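Local coordinates for protein acyltransferase (Actinoplanes teichomyceticus, PDB 4Q38) that transfers long-chain acyl groups from acyl-coenzyme A to the amino sugar of teicoplanin-type glycopeptide antibiotics, at residues A244-S250 / R331-L337; R193-S197 / L208-E214; P218-Y224 / N267-L271. All coordinates share one frame; numbering follows the deposited sequence. Where two conformers were deposited one is given.

Interaction 1. Residues A244-S250 / R331-L337; sequences ARVAWGS and RTGFVKL
L337 reaches back over R245 and A247 just past the end of strand 331-336, the last strand, which pairs antiparallel with 246-251 in the mixed sheet of the GNAT-like domain by alternating hydrogen-bonded and non-hydrogen-bonded pairs. Its CB and CG both lie 3.4 Å from R245 O, the carbonyl that also accepts the L337 N-H. Chi1 (-60°) sets CG anti to its own carbonyl carbon, and chi2 (169°) sends the methyls apart: CD1 runs to the backbone of R245 and A244, while CD2 ends 3.7 Å from A247 CB. A branched, apolar tip suits this place because helix 221-238 closes over it through A231 and R232. A247 and V335 point to the same buried face, the alanine small enough to let V335 CG2 and L337 CD2 in beside it. G249 and G333 pair farther along and add no side chain to that face; G249 touches the bound decanoyl-glucosamine. On the other face, F334 sets its CB over the centre of the six-membered ring of W248, 3.9 Å from the ring centroid, a CH-pi contact; the two rings lie oblique, planes 47° apart. S250 OG and T332 OG1 share a hydrogen bond of 2.8 Å. At the opposite end K336 NZ stands over one face of the R245 guanidinium, 3.7 Å from R245 NH2. One water there accepts from R245 NE and donates to R245 O and L337 O. Like charges add no attraction, so this end probably relies on the L337 N to R245 O bond, the bridging water and the packing of L337.

Interaction 2. Residues R193-S197 / L208-E214; sequences RLQFS and LGLHVPE. With TEC (2-amino-6-O-decanoyl-2-deoxy-beta-D-glucopyranose), chain E.
S197 OG and H211 NE2 share a hydrogen bond of 2.8 Å, the hydroxyl meeting the imidazole edge in the ring plane. The serine takes the rotamer with OG between its backbone N and carbonyl carbon (chi1 55°), which brings OG 3.3 Å from G209 CA, a spot with no room for a side chain on G209. Fixed at NE2, the ring turns ND1 toward C6 of the acylated sugar. Q195 extends beyond CG at about a right angle to H211; its OE1 lies 3.4 Å from H211 CB, and its amide carbon packs on P213. S197, Q195, G209 and H211 belong to the hairpin of strands 194-200 and 206-211 in the GNAT-like fold; P213 follows it. On the other face L210 CD1 touches L194 CD1 and F196 CE1, and helix 221-238 covers L194 and F196. Just past the second strand, V212 offers N-H to the acyl carbonyl oxygen OAW (2.9 Å) and its own carbonyl to coenzyme A N4P. R193, with CG anti to the backbone N (chi1 -172°) and a bend at chi2, brings NH1 and NH2 end-on to P213 O, which lies in the guanidinium plane; NH2 also bonds G217 O.

Interaction 3. Residues P218-Y224 / N267-L271; sequences PLLPKAY and NIIQL. With COA (coenzyme A), chain D.
One face of the Y224 ring is covered by L271, whose two methyls divide it between them: CD1 lies off-centre, 4.3 Å from the ring centroid, and CD2 comes 3.6 Å from Y224 CD2. A chi1 of 167° swings the ring away from the tyrosine's own N and toward helix 267-272, while its hydroxyl makes a weak hydrogen bond to W275. The second flat group, the amide of N267, has two different neighbours at its ends. ND2 donates to coenzyme A O4A (2.9 Å, 165° at the hydrogen), and OD1 rests 3.4 Å from P221 CD. An asparagine suits the place, since it is short enough to stay beside its own helix yet has an N-H to give. L219, at the centre of an inverse gamma turn, sends its carbonyl O against N267 CB (3.2 Å) and L271 CD1, and its N-H to the same O4A at 2.7 Å, so that one phosphate oxygen is gripped from both segments. L220 then stands at the N-cap of helix 221-238, followed by P221, which needs no N-H in a first turn. N267 N and I268 N donate to O1A and O2A of the other phosphate of the pyrophosphate. Backbone amides given to a pyrophosphate from the loop ahead of a helix are typical of the coenzyme A site of the GNAT fold; here the N-terminal end of helix 267-272 adds its own.

From the N terminus, interaction 2 comes first and is self-contained: it closes the short hairpin loop between strands 194-200 and 206-211 before the others open. Interactions 3 and 1 then cross, since 218-224 and 244-250 both open before 267-271 and 331-337 return to them. Interaction 3 joins the starts of helices 221-238 and 267-272 at coenzyme A; interaction 1 brings the last strand onto 246-251. Interactions 1 and 2 are continuous through the sheet, W248 probably hydrogen-bonding L208 and L210 of the neighbouring parallel strand. Y224 of interaction 3 packs on L194 and V335, linking the start of helix 221-238, just after the cofactor-binding loop, to both strand pairs.

Interaction 1. Residues A244-S250 / R331-L337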
loop_
_atom_site.group_PDB
_atom_site.type_symbol
_atom_site.label_atom_id
_atom_site.label_comp_id
_atom_site.label_asym_id
_atom_site.label_seq_id
_atom_site.Cartn_x
_atom_site.Cartn_y
_atom_site.Cartn_z
ATOM N N ALA A 244 14.497 -16.500 2.195
ATOM C CA ALA A 244 14.403 -15.819 3.484
ATOM C C ALA A 244 14.158 -16.807 4.626
ATOM O O ALA A 244 13.430 -17.789 4.456
ATOM C CB ALA A 244 13.278 -14.785 3.457
ATOM N N ARG A 245 14.733 -16.522 5.791
ATOM C CA ARG A 245 14.465 -17.309 7.004
ATOM C C ARG A 245 13.756 -16.503 8.085
ATOM O O ARG A 245 13.231 -17.069 9.053
ATOM C CB ARG A 245 15.783 -17.878 7.572
ATOM C CG ARG A 245 16.489 -18.862 6.645
ATOM C CD ARG A 245 15.624 -20.080 6.349
ATOM N NE ARG A 245 15.093 -20.661 7.579
ATOM C CZ ARG A 245 15.591 -21.731 8.197
ATOM N NH1 ARG A 245 16.639 -22.380 7.694
ATOM N NH2 ARG A 245 15.024 -22.164 9.319
ATOM N N VAL A 246 13.730 -15.180 7.919
ATOM C CA VAL A 246 13.255 -14.242 8.939
ATOM C C VAL A 246 12.230 -13.254 8.350
ATOM O O VAL A 246 12.379 -12.843 7.202
ATOM C CB VAL A 246 14.457 -13.429 9.489
ATOM C CG1 VAL A 246 14.016 -12.408 10.518
ATOM C CG2 VAL A 246 15.529 -14.349 10.075
ATOM N N ALA A 247 11.242 -12.849 9.148
ATOM C CA ALA A 247 10.337 -11.775 8.783
ATOM C C ALA A 247 10.723 -10.551 9.586
ATOM O O ALA A 247 10.996 -10.652 10.791
ATOM C CB ALA A 247 8.885 -12.155 9.063
ATOM N N TRP A 248 10.744 -9.402 8.907
ATOM C CA TRP A 248 11.003 -8.142 9.575
ATOM C C TRP A 248 9.779 -7.279 9.538
ATOM O O TRP A 248 9.016 -7.287 8.568
ATOM C CB TRP A 248 12.190 -7.430 8.942
ATOM C CG TRP A 248 13.519 -8.082 9.254
ATOM C CD1 TRP A 248 14.081 -9.204 8.646
ATOM C CD2 TRP A 248 14.498 -7.671 10.267
ATOM N NE1 TRP A 248 15.306 -9.500 9.193
ATOM C CE2 TRP A 248 15.610 -8.624 10.177
ATOM C CE3 TRP A 248 14.559 -6.654 11.209
ATOM C CZ2 TRP A 248 16.724 -8.529 10.992
ATOM C CZ3 TRP A 248 15.687 -6.574 12.025
ATOM C CH2 TRP A 248 16.742 -7.491 11.920
ATOM N N GLY A 249 9.566 -6.540 10.616
ATOM C CA GLY A 249 8.453 -5.598 10.679
ATOM C C GLY A 249 8.920 -4.266 11.228
ATOM O O GLY A 249 9.757 -4.232 12.130
ATOM N N SER A 250 8.415 -3.168 10.660
ATOM C CA SER A 250 8.588 -1.834 11.245
ATOM C C SER A 250 7.194 -1.240 11.410
ATOM O O SER A 250 6.439 -1.158 10.442
ATOM C CB SER A 250 9.428 -0.914 10.354
ATOM O OG SER A 250 10.718 -1.444 10.124
ATOM N N ARG A 331 8.898 1.081 15.740
ATOM C CA ARG A 331 9.984 0.195 16.153
ATOM C C ARG A 331 10.135 -0.917 15.129
ATOM O O ARG A 331 9.189 -1.233 14.403
ATOM C CB ARG A 331 9.755 -0.368 17.561
ATOM C CG ARG A 331 9.655 0.685 18.671
ATOM C CD ARG A 331 10.933 1.501 18.867
ATOM N NE ARG A 331 12.108 0.683 19.178
ATOM C CZ ARG A 331 12.450 0.273 20.399
ATOM N NH1 ARG A 331 11.713 0.594 21.457
ATOM N NH2 ARG A 331 13.532 -0.468 20.559
ATOM N N THR A 332 11.335 -1.483 15.070
ATOM C CA THR A 332 11.681 -2.490 14.090
ATOM C C THR A 332 12.133 -3.755 14.807
ATOM O O THR A 332 12.864 -3.693 15.794
ATOM C CB THR A 332 12.790 -1.966 13.153
ATOM O OG1 THR A 332 12.254 -0.914 12.349
ATOM C CG2 THR A 332 13.323 -3.056 12.235
ATOM N N GLY A 333 11.674 -4.898 14.314
ATOM C CA GLY A 333 12.048 -6.169 14.894
ATOM C C GLY A 333 11.886 -7.295 13.904
ATOM O O GLY A 333 11.514 -7.072 12.745
ATOM N N PHE A 334 12.166 -8.508 14.372
ATOM C CA PHE A 334 12.061 -9.702 13.548
ATOM C C PHE A 334 11.432 -10.863 14.306
ATOM O O PHE A 334 11.407 -10.882 15.546
ATOM C CB PHE A 334 13.440 -10.126 13.018
ATOM C CG PHE A 334 14.340 -10.739 14.073
ATOM C CD1 PHE A 334 14.295 -12.107 14.347
ATOM C CD2 PHE A 334 15.227 -9.948 14.794
ATOM C CE1 PHE A 334 15.119 -12.670 15.320
ATOM C CE2 PHE A 334 16.061 -10.508 15.766
ATOM C CZ PHE A 334 16.003 -11.870 16.030
ATOM N N VAL A 335 10.926 -11.822 13.533
ATOM C CA VAL A 335 10.543 -13.136 14.028
ATOM C C VAL A 335 11.055 -14.158 13.020
ATOM O O VAL A 335 10.978 -13.941 11.815
ATOM C CB VAL A 335 9.006 -13.286 14.217
ATOM C CG1 VAL A 335 8.527 -12.507 15.434
ATOM C CG2 VAL A 335 8.235 -12.843 12.975
ATOM N N LYS A 336 11.599 -15.264 13.511
ATOM C CA LYS A 336 12.029 -16.350 12.636
ATOM C C LYS A 336 10.803 -16.970 11.977
ATOM O O LYS A 336 9.756 -17.106 12.615
ATOM C CB LYS A 336 12.809 -17.398 13.452
ATOM C CG LYS A 336 13.348 -18.584 12.660
ATOM C CD LYS A 336 14.732 -18.324 12.064
ATOM C CE LYS A 336 15.509 -19.633 11.926
ATOM N NZ LYS A 336 16.776 -19.487 11.148
ATOM N N LEU A 337 10.916 -17.320 10.701
ATOM C CA LEU A 337 9.809 -17.973 9.993
ATOM C C LEU A 337 9.694 -19.439 10.391
ATOM O O LEU A 337 10.684 -20.172 10.319
ATOM C CB LEU A 337 9.998 -17.875 8.479
ATOM C CG LEU A 337 10.063 -16.453 7.904
ATOM C CD1 LEU A 337 10.523 -16.487 6.452
ATOM C CD2 LEU A 337 8.727 -15.742 8.035
HETATM O O HOH W 1 13.089 -19.816 9.273
#

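Interaction 2. Residues R193-S197 / L208-E214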
loop_
_atom_site.group_PDB
_atom_site.type_symbol
_atom_site.label_atom_id
_atom_site.label_comp_id
_atom_site.label_asym_id
_atom_site.label_seq_id
_atom_site.Cartn_x
_atom_site.Cartn_y
_atom_site.Cartn_z
ATOM N N ARG A 193 -4.270 -13.408 7.039
ATOM C CA ARG A 193 -4.422 -12.111 7.718
ATOM C C ARG A 193 -3.256 -11.160 7.409
ATOM O O ARG A 193 -3.438 -9.943 7.352
ATOM C CB ARG A 193 -4.576 -12.298 9.242
ATOM C CG ARG A 193 -4.941 -11.025 10.016
ATOM C CD ARG A 193 -6.268 -10.472 9.512
ATOM N NE ARG A 193 -6.583 -9.113 9.972
ATOM C CZ ARG A 193 -6.093 -7.986 9.458
ATOM N NH1 ARG A 193 -5.187 -8.012 8.472
ATOM N NH2 ARG A 193 -6.497 -6.819 9.947
ATOM N N LEU A 194 -2.065 -11.724 7.214
ATOM C CA LEU A 194 -0.859 -10.917 6.971
ATOM C C LEU A 194 -0.430 -10.933 5.513
ATOM O O LEU A 194 -0.731 -11.876 4.780
ATOM C CB LEU A 194 0.301 -11.465 7.796
ATOM C CG LEU A 194 0.088 -11.686 9.287
ATOM C CD1 LEU A 194 1.357 -12.313 9.829
ATOM C CD2 LEU A 194 -0.227 -10.355 9.964
ATOM N N GLN A 195 0.301 -9.889 5.122
ATOM C CA GLN A 195 0.998 -9.830 3.848
ATOM C C GLN A 195 2.495 -9.997 4.057
ATOM O O GLN A 195 3.028 -9.649 5.116
ATOM C CB GLN A 195 0.802 -8.464 3.201
ATOM C CG GLN A 195 -0.619 -8.122 2.798
ATOM C CD GLN A 195 -0.794 -6.624 2.712
ATOM O OE1 GLN A 195 -0.202 -5.891 3.506
ATOM N NE2 GLN A 195 -1.593 -6.158 1.749
ATOM N N PHE A 196 3.161 -10.514 3.030
ATOM C CA PHE A 196 4.621 -10.663 3.031
ATOM C C PHE A 196 5.201 -10.128 1.738
ATOM O O PHE A 196 4.711 -10.446 0.659
ATOM C CB PHE A 196 5.024 -12.140 3.199
ATOM C CG PHE A 196 4.602 -12.733 4.513
ATOM C CD1 PHE A 196 5.408 -12.615 5.635
ATOM C CD2 PHE A 196 3.373 -13.380 4.637
ATOM C CE1 PHE A 196 5.007 -13.138 6.866
ATOM C CE2 PHE A 196 2.970 -13.912 5.859
ATOM C CZ PHE A 196 3.781 -13.781 6.978
ATOM N N SER A 197 6.251 -9.319 1.860
ATOM C CA SER A 197 6.963 -8.807 0.690
ATOM C C SER A 197 8.366 -9.410 0.570
ATOM O O SER A 197 9.055 -9.605 1.571
ATOM C CB SER A 197 7.094 -7.287 0.769
ATOM O OG SER A 197 7.703 -6.931 1.998
ATOM N N LEU A 208 11.689 -11.509 4.536
ATOM C CA LEU A 208 10.334 -11.130 4.150
ATOM C C LEU A 208 9.856 -9.956 4.986
ATOM O O LEU A 208 9.943 -9.977 6.215
ATOM C CB LEU A 208 9.381 -12.319 4.274
ATOM C CG LEU A 208 9.710 -13.570 3.439
ATOM C CD1 LEU A 208 8.699 -14.652 3.802
ATOM C CD2 LEU A 208 9.671 -13.317 1.936
ATOM N N GLY A 209 9.363 -8.916 4.317
ATOM C CA GLY A 209 8.690 -7.832 5.018
ATOM C C GLY A 209 7.326 -8.357 5.439
ATOM O O GLY A 209 6.666 -9.054 4.672
ATOM N N LEU A 210 6.924 -8.068 6.666
ATOM C CA LEU A 210 5.610 -8.510 7.152
ATOM C C LEU A 210 4.744 -7.263 7.258
ATOM O O LEU A 210 5.208 -6.241 7.733
ATOM C CB LEU A 210 5.745 -9.238 8.497
ATOM C CG LEU A 210 4.499 -9.843 9.170
ATOM C CD1 LEU A 210 4.927 -11.000 10.063
ATOM C CD2 LEU A 210 3.714 -8.811 9.973
ATOM N N HIS A 211 3.494 -7.341 6.801
ATOM C CA HIS A 211 2.611 -6.174 6.791
ATOM C C HIS A 211 1.215 -6.577 7.206
ATOM O O HIS A 211 0.817 -7.725 7.018
ATOM C CB HIS A 211 2.577 -5.526 5.402
ATOM C CG HIS A 211 3.933 -5.394 4.758
ATOM N ND1 HIS A 211 4.717 -4.313 4.933
ATOM C CD2 HIS A 211 4.649 -6.269 3.945
ATOM C CE1 HIS A 211 5.870 -4.476 4.255
ATOM N NE2 HIS A 211 5.827 -5.670 3.647
ATOM N N VAL A 212 0.472 -5.633 7.776
ATOM C CA VAL A 212 -0.876 -5.909 8.267
ATOM C C VAL A 212 -1.856 -4.977 7.548
ATOM O O VAL A 212 -1.917 -3.779 7.851
ATOM C CB VAL A 212 -0.991 -5.731 9.810
ATOM C CG1 VAL A 212 -2.402 -6.090 10.285
ATOM C CG2 VAL A 212 0.045 -6.581 10.548
ATOM N N PRO A 213 -2.595 -5.511 6.568
ATOM C CA PRO A 213 -3.639 -4.711 5.938
ATOM C C PRO A 213 -4.782 -4.459 6.921
ATOM O O PRO A 213 -4.978 -5.225 7.872
ATOM C CB PRO A 213 -4.110 -5.582 4.769
ATOM C CG PRO A 213 -3.695 -6.970 5.112
ATOM C CD PRO A 213 -2.500 -6.873 6.009
ATOM N N GLU A 214 -5.515 -3.380 6.711
ATOM C CA GLU A 214 -6.553 -3.012 7.664
ATOM C C GLU A 214 -7.706 -4.010 7.616
ATOM O O GLU A 214 -8.157 -4.495 8.650
ATOM C CB GLU A 214 -7.067 -1.593 7.407
ATOM C CG GLU A 214 -8.220 -1.226 8.346
ATOM C CD GLU A 214 -8.721 0.186 8.143
ATOM O OE1 GLU A 214 -7.916 1.131 8.244
ATOM O OE2 GLU A 214 -9.931 0.344 7.884
HETATM C CAV TEC E . 2.407 -7.158 16.860
HETATM C CAU TEC E . 2.028 -7.770 15.530
HETATM C CAT TEC E . 3.176 -7.809 14.556
HETATM C CAS TEC E . 3.947 -6.518 14.544
HETATM C CAR TEC E . 4.648 -6.369 13.226
HETATM C CAQ TEC E . 3.948 -5.300 12.469
HETATM C CAP TEC E . 4.553 -5.024 11.137
HETATM C CAO TEC E . 3.519 -4.278 10.364
HETATM C CAN TEC E . 4.133 -3.396 9.350
HETATM C CAM TEC E . 3.104 -2.852 8.393
HETATM O OAW TEC E . 1.956 -3.222 8.428
HETATM O O6 TEC E . 3.567 -1.851 7.624
HETATM C C6 TEC E . 3.388 -1.874 6.222
HETATM C C5 TEC E . 2.480 -0.719 5.731
HETATM O O5 TEC E . 3.036 -0.022 4.657
HETATM C C1 TEC E . 2.239 1.193 4.726
HETATM O O1 TEC E . 2.775 2.322 4.361
HETATM C C2 TEC E . 0.971 0.935 3.962
HETATM N N2 TEC E . 0.165 2.144 4.012
HETATM C C3 TEC E . 0.336 -0.070 4.802
HETATM O O3 TEC E . -0.576 -0.495 3.944
HETATM C C4 TEC E . 1.201 -1.236 5.200
HETATM O O4 TEC E . 0.628 -1.845 6.195
#

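Interaction 3. Residues P218-Y224 / N267-L271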
loop_
_atom_site.group_PDB
_atom_site.type_symbol
_atom_site.label_atom_id
_atom_site.label_comp_id
_atom_site.label_asym_id
_atom_site.label_seq_id
_atom_site.Cartn_x
_atom_site.Cartn_y
_atom_site.Cartn_z
ATOM N N PRO A 218 -9.800 -8.302 13.459
ATOM C CA PRO A 218 -8.706 -8.217 14.429
ATOM C C PRO A 218 -7.523 -9.119 14.108
ATOM O O PRO A 218 -7.664 -10.121 13.407
ATOM C CB PRO A 218 -9.361 -8.660 15.750
ATOM C CG PRO A 218 -10.814 -8.343 15.569
ATOM C CD PRO A 218 -11.091 -8.615 14.112
ATOM N N LEU A 219 -6.362 -8.749 14.633
ATOM C CA LEU A 219 -5.151 -9.532 14.459
ATOM C C LEU A 219 -5.153 -10.700 15.460
ATOM O O LEU A 219 -4.321 -10.757 16.370
ATOM C CB LEU A 219 -3.932 -8.627 14.671
ATOM C CG LEU A 219 -2.756 -8.642 13.692
ATOM C CD1 LEU A 219 -1.496 -8.166 14.398
ATOM C CD2 LEU A 219 -2.528 -10.001 13.049
ATOM N N LEU A 220 -6.101 -11.624 15.291
ATOM C CA LEU A 220 -6.263 -12.771 16.193
ATOM C C LEU A 220 -5.020 -13.667 16.150
ATOM O O LEU A 220 -4.476 -13.913 15.067
ATOM C CB LEU A 220 -7.509 -13.579 15.812
ATOM C CG LEU A 220 -8.910 -12.939 15.903
ATOM C CD1 LEU A 220 -9.974 -13.912 15.417
ATOM C CD2 LEU A 220 -9.238 -12.479 17.320
ATOM N N PRO A 221 -4.534 -14.118 17.326
ATOM C CA PRO A 221 -3.364 -14.992 17.377
ATOM C C PRO A 221 -3.377 -16.190 16.433
ATOM O O PRO A 221 -2.350 -16.454 15.802
ATOM C CB PRO A 221 -3.323 -15.408 18.849
ATOM C CG PRO A 221 -3.726 -14.143 19.534
ATOM C CD PRO A 221 -4.822 -13.555 18.661
ATOM N N LYS A 222 -4.512 -16.887 16.306
ATOM C CA LYS A 222 -4.602 -18.032 15.390
ATOM C C LYS A 222 -4.495 -17.636 13.922
ATOM O O LYS A 222 -3.964 -18.389 13.125
ATOM C CB LYS A 222 -5.898 -18.833 15.578
ATOM C CG LYS A 222 -5.820 -19.913 16.641
ATOM C CD LYS A 222 -6.775 -19.617 17.782
ATOM C CE LYS A 222 -7.478 -20.880 18.261
ATOM N NZ LYS A 222 -6.541 -21.865 18.872
ATOM N N ALA A 223 -5.008 -16.462 13.572
ATOM C CA ALA A 223 -4.916 -15.976 12.190
ATOM C C ALA A 223 -3.482 -15.529 11.885
ATOM O O ALA A 223 -2.933 -15.834 10.821
ATOM C CB ALA A 223 -5.894 -14.837 11.968
ATOM N N TYR A 224 -2.884 -14.811 12.829
ATOM C CA TYR A 224 -1.470 -14.412 12.727
ATOM C C TYR A 224 -0.556 -15.646 12.562
ATOM O O TYR A 224 0.320 -15.669 11.680
ATOM C CB TYR A 224 -1.082 -13.586 13.957
ATOM C CG TYR A 224 0.412 -13.354 14.164
ATOM C CD1 TYR A 224 1.056 -12.242 13.624
ATOM C CD2 TYR A 224 1.165 -14.230 14.938
ATOM C CE1 TYR A 224 2.421 -12.032 13.832
ATOM C CE2 TYR A 224 2.520 -14.029 15.151
ATOM C CZ TYR A 224 3.147 -12.933 14.597
ATOM O OH TYR A 224 4.505 -12.761 14.830
ATOM N N ASN A 267 -4.532 -7.922 21.247
ATOM C CA ASN A 267 -3.823 -8.756 20.274
ATOM C C ASN A 267 -2.403 -8.252 20.005
ATOM O O ASN A 267 -1.467 -9.046 19.933
ATOM C CB ASN A 267 -4.620 -8.839 18.966
ATOM C CG ASN A 267 -5.926 -9.597 19.138
ATOM O OD1 ASN A 267 -5.971 -10.602 19.838
ATOM N ND2 ASN A 267 -6.992 -9.112 18.509
ATOM N N ILE A 268 -2.263 -6.935 19.866
ATOM C CA ILE A 268 -0.952 -6.298 19.669
ATOM C C ILE A 268 0.006 -6.672 20.809
ATOM O O ILE A 268 1.105 -7.178 20.563
ATOM C CB ILE A 268 -1.089 -4.768 19.488
ATOM C CG1 ILE A 268 -1.761 -4.469 18.133
ATOM C CG2 ILE A 268 0.272 -4.074 19.579
ATOM C CD1 ILE A 268 -2.238 -3.043 17.938
ATOM N N ILE A 269 -0.434 -6.471 22.049
ATOM C CA ILE A 269 0.409 -6.775 23.207
ATOM C C ILE A 269 0.847 -8.237 23.197
ATOM O O ILE A 269 2.054 -8.518 23.216
ATOM C CB ILE A 269 -0.264 -6.377 24.545
ATOM C CG1 ILE A 269 -0.620 -4.884 24.539
ATOM C CG2 ILE A 269 0.646 -6.701 25.735
ATOM C CD1 ILE A 269 0.570 -3.943 24.475
ATOM N N GLN A 270 -0.115 -9.161 23.117
ATOM C CA GLN A 270 0.188 -10.599 23.123
ATOM C C GLN A 270 1.185 -10.984 22.025
ATOM O O GLN A 270 2.177 -11.666 22.288
ATOM C CB GLN A 270 -1.088 -11.435 22.961
ATOM C CG GLN A 270 -2.096 -11.329 24.093
ATOM C CD GLN A 270 -3.476 -11.812 23.673
ATOM O OE1 GLN A 270 -3.640 -12.934 23.185
ATOM N NE2 GLN A 270 -4.478 -10.962 23.859
ATOM N N LEU A 271 0.941 -10.516 20.802
ATOM C CA LEU A 271 1.768 -10.921 19.666
ATOM C C LEU A 271 3.133 -10.218 19.594
ATOM O O LEU A 271 4.111 -10.832 19.170
ATOM C CB LEU A 271 1.006 -10.777 18.336
ATOM C CG LEU A 271 -0.270 -11.628 18.182
ATOM C CD1 LEU A 271 -1.031 -11.208 16.928
ATOM C CD2 LEU A 271 0.056 -13.115 18.162
HETATM N N1A COA D . -8.079 2.021 15.288
HETATM C C2A COA D . -8.865 2.144 16.376
HETATM N N3A COA D . -8.918 1.233 17.363
HETATM C C4A COA D . -8.154 0.112 17.300
HETATM C C5A COA D . -7.270 -0.096 16.139
HETATM C C6A COA D . -7.267 0.954 15.096
HETATM N N6A COA D . -6.483 0.872 13.992
HETATM N N7A COA D . -6.646 -1.270 16.345
HETATM C C8A COA D . -7.082 -1.770 17.524
HETATM N N9A COA D . -7.992 -0.950 18.084
HETATM C C1B COA D . -8.681 -1.151 19.381
HETATM C C2B COA D . -9.390 -2.487 19.497
HETATM O O2B COA D . -10.718 -2.401 18.990
HETATM C C3B COA D . -9.330 -2.743 20.988
HETATM O O3B COA D . -10.302 -1.913 21.627
HETATM P P3B COA D . -10.915 -2.212 23.096
HETATM O O7A COA D . -11.842 -3.362 22.848
HETATM O O8A COA D . -11.542 -0.890 23.450
HETATM O O9A COA D . -9.731 -2.552 23.971
HETATM C C4B COA D . -7.951 -2.205 21.357
HETATM O O4B COA D . -7.698 -1.154 20.422
HETATM C C5B COA D . -6.831 -3.250 21.313
HETATM O O5B COA D . -6.688 -3.757 19.975
HETATM P P1A COA D . -5.786 -5.033 19.616
HETATM O O1A COA D . -6.476 -6.316 19.994
HETATM O O2A COA D . -4.405 -4.756 20.150
HETATM O O3A COA D . -5.710 -4.934 17.998
HETATM P P2A COA D . -6.773 -5.557 16.962
HETATM O O4A COA D . -6.389 -6.980 16.659
HETATM O O5A COA D . -8.188 -5.277 17.394
HETATM O O6A COA D . -6.478 -4.627 15.680
HETATM C CBP COA D . -5.233 -4.183 13.604
HETATM C CCP COA D . -5.192 -4.655 15.054
HETATM C CDP COA D . -3.792 -4.220 13.120
HETATM C CEP COA D . -6.087 -5.148 12.805
HETATM C CAP COA D . -5.809 -2.749 13.517
HETATM O OAP COA D . -5.076 -1.879 14.381
HETATM C C9P COA D . -5.840 -2.112 12.140
HETATM O O9P COA D . -6.684 -2.445 11.326
HETATM N N8P COA D . -4.939 -1.158 11.883
HETATM C C7P COA D . -4.755 -0.588 10.559
HETATM C C6P COA D . -3.670 -1.337 9.786
HETATM C C5P COA D . -2.313 -1.163 10.450
HETATM O O5P COA D . -2.174 -0.396 11.397
HETATM N N4P COA D . -1.318 -1.904 9.955
HETATM C C3P COA D . 0.078 -1.681 10.319
HETATM C C2P COA D . 0.698 -0.484 9.614
HETATM S S1P COA D . 2.436 -0.274 10.126
#